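Hypothetical protein TT1426 (PDB 1WD5) is of unknown function but is probably a phosphoribosyltransferase, a kind of glycosyltransferase. Local coordinates at residues A[63-68]-A[83-88]. Residues are numbered along the deposited sequence; the frame is centred on the assembly and turned at random.
Sequences PEFALG and LRYADQ
A T-shaped aromatic pair, Phe65 against Tyr85, joins the turn leading into strand 66-71 to the short helix 82-85 in a peripheral part of this type I phosphoribosyltransferase-like fold. Phe65 supplies the edge and Tyr85 the face: the ring centroids lie 4.9 Å apart with the planes at 61°, and Phe65 CE2 sits over the centre of the tyrosine ring, 3.6 Å above its plane. Phe65 reaches this spot because its CG stands anti to the backbone N (chi1 -175°), which swings the ring out toward Tyr85. With an alanine here the edge over that face is gone, and the tyrosine ring would probably be freer to shift. Leu67 packs next to the pair from a classic beta bulge, where Leu67 and Gly68 together pair with Val57 of strand 48-59. This leucine is buried, touching Pro60 and, on helix 88-112, Leu91, so the more exposed aromatic pair adjoins an enclosed apolar patch. The two methyls of Leu67 divide the work between Tyr85 and the loop residue Ala86. Leu67 CD2 meets the root of the tyrosine side chain, 3.7 Å from Tyr85 CB, while Leu67 CD1 rests 3.9 Å from the methyl CB of Ala86.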
loop_
_atom_site.group_PDB
_atom_site.type_symbol
_atom_site.label_atom_id
_atom_site.label_comp_id
_atom_site.label_asym_id
_atom_site.label_seq_id
_atom_site.Cartn_x
_atom_site.Cartn_y
_atom_site.Cartn_z
ATOM N N PRO A 63 -9.328 -17.691 1.039
ATOM C CA PRO A 63 -9.029 -16.347 0.542
ATOM C C PRO A 63 -7.979 -15.570 1.328
ATOM O O PRO A 63 -7.212 -14.806 0.747
ATOM C CB PRO A 63 -10.396 -15.664 0.557
ATOM C CG PRO A 63 -11.101 -16.351 1.683
ATOM C CD PRO A 63 -10.740 -17.792 1.447
ATOM N N GLU A 64 -7.929 -15.762 2.640
ATOM C CA GLU A 64 -6.957 -15.034 3.445
ATOM C C GLU A 64 -5.515 -15.433 3.163
ATOM O O GLU A 64 -4.585 -14.739 3.574
ATOM C CB GLU A 64 -7.260 -15.198 4.936
ATOM C CG GLU A 64 -8.594 -14.593 5.364
ATOM C CD GLU A 64 -8.855 -13.239 4.718
ATOM O OE1 GLU A 64 -9.257 -13.209 3.532
ATOM O OE2 GLU A 64 -8.649 -12.205 5.390
ATOM N N PHE A 65 -5.322 -16.548 2.467
ATOM C CA PHE A 65 -3.972 -16.986 2.146
ATOM C C PHE A 65 -3.634 -16.590 0.716
ATOM O O PHE A 65 -4.227 -17.093 -0.242
ATOM C CB PHE A 65 -3.829 -18.500 2.314
ATOM C CG PHE A 65 -2.424 -18.992 2.114
ATOM C CD1 PHE A 65 -1.380 -18.480 2.882
ATOM C CD2 PHE A 65 -2.138 -19.953 1.153
ATOM C CE1 PHE A 65 -0.070 -18.920 2.694
ATOM C CE2 PHE A 65 -0.832 -20.400 0.956
ATOM C CZ PHE A 65 0.202 -19.884 1.726
ATOM N N ALA A 66 -2.665 -15.690 0.588
ATOM C CA ALA A 66 -2.239 -15.168 -0.705
ATOM C C ALA A 66 -1.327 -16.084 -1.517
ATOM O O ALA A 66 -0.351 -16.621 -1.001
ATOM C CB ALA A 66 -1.549 -13.813 -0.501
ATOM N N LEU A 67 -1.653 -16.251 -2.797
ATOM C CA LEU A 67 -0.839 -17.058 -3.699
ATOM C C LEU A 67 -0.213 -16.121 -4.727
ATOM O O LEU A 67 0.647 -16.524 -5.511
ATOM C CB LEU A 67 -1.686 -18.123 -4.415
ATOM C CG LEU A 67 -2.321 -19.216 -3.549
ATOM C CD1 LEU A 67 -3.007 -20.244 -4.443
ATOM C CD2 LEU A 67 -1.253 -19.887 -2.700
ATOM N N GLY A 68 -0.649 -14.863 -4.711
ATOM C CA GLY A 68 -0.122 -13.878 -5.642
ATOM C C GLY A 68 -0.874 -12.558 -5.584
ATOM O O GLY A 68 -1.571 -12.278 -4.609
ATOM N N LEU A 83 1.784 -22.568 -7.446
ATOM C CA LEU A 83 1.391 -23.817 -8.094
ATOM C C LEU A 83 1.363 -25.028 -7.166
ATOM O O LEU A 83 0.845 -26.084 -7.535
ATOM C CB LEU A 83 2.302 -24.092 -9.294
ATOM C CG LEU A 83 2.162 -23.054 -10.409
ATOM C CD1 LEU A 83 3.177 -23.331 -11.517
ATOM C CD2 LEU A 83 0.738 -23.100 -10.959
ATOM N N ARG A 84 1.916 -24.884 -5.965
ATOM C CA ARG A 84 1.915 -25.990 -5.013
ATOM C C ARG A 84 0.607 -26.008 -4.236
ATOM O O ARG A 84 0.300 -26.981 -3.545
ATOM C CB ARG A 84 3.106 -25.889 -4.049
ATOM C CG ARG A 84 4.438 -26.258 -4.690
ATOM C CD ARG A 84 5.475 -26.657 -3.649
ATOM N NE ARG A 84 6.074 -25.512 -2.973
ATOM C CZ ARG A 84 7.033 -24.752 -3.491
ATOM N NH1 ARG A 84 7.514 -25.008 -4.698
ATOM N NH2 ARG A 84 7.514 -23.734 -2.796
ATOM N N TYR A 85 -0.168 -24.932 -4.362
ATOM C CA TYR A 85 -1.456 -24.827 -3.675
ATOM C C TYR A 85 -2.642 -24.792 -4.633
ATOM O O TYR A 85 -3.787 -24.952 -4.214
ATOM C CB TYR A 85 -1.514 -23.563 -2.815
ATOM C CG TYR A 85 -0.709 -23.623 -1.545
ATOM C CD1 TYR A 85 0.619 -23.199 -1.515
ATOM C CD2 TYR A 85 -1.283 -24.084 -0.363
ATOM C CE1 TYR A 85 1.354 -23.228 -0.331
ATOM C CE2 TYR A 85 -0.559 -24.120 0.819
ATOM C CZ TYR A 85 0.759 -23.688 0.830
ATOM O OH TYR A 85 1.470 -23.705 2.007
ATOM N N ALA A 86 -2.376 -24.573 -5.914
ATOM C CA ALA A 86 -3.455 -24.492 -6.888
ATOM C C ALA A 86 -2.942 -24.734 -8.293
ATOM O O ALA A 86 -1.739 -24.653 -8.546
ATOM C CB ALA A 86 -4.120 -23.111 -6.812
ATOM N N ASP A 87 -3.865 -25.029 -9.204
ATOM C CA ASP A 87 -3.510 -25.260 -10.595
ATOM C C ASP A 87 -3.567 -23.912 -11.306
ATOM O O ASP A 87 -4.177 -22.967 -10.804
ATOM C CB ASP A 87 -4.495 -26.227 -11.247
ATOM C CG ASP A 87 -5.862 -25.614 -11.439
ATOM O OD1 ASP A 87 -6.627 -25.511 -10.458
ATOM O OD2 ASP A 87 -6.162 -25.218 -12.580
ATOM N N GLN A 88 -2.949 -23.827 -12.478
ATOM C CA GLN A 88 -2.915 -22.578 -13.224
ATOM C C GLN A 88 -4.295 -22.038 -13.597
ATOM O O GLN A 88 -4.528 -20.834 -13.517
ATOM C CB GLN A 88 -2.070 -22.750 -14.490
ATOM C CG GLN A 88 -1.782 -21.457 -15.248
ATOM C CD GLN A 88 -0.895 -20.500 -14.468
ATOM O OE1 GLN A 88 0.078 -20.914 -13.837
ATOM N NE2 GLN A 88 -1.218 -19.213 -14.523
#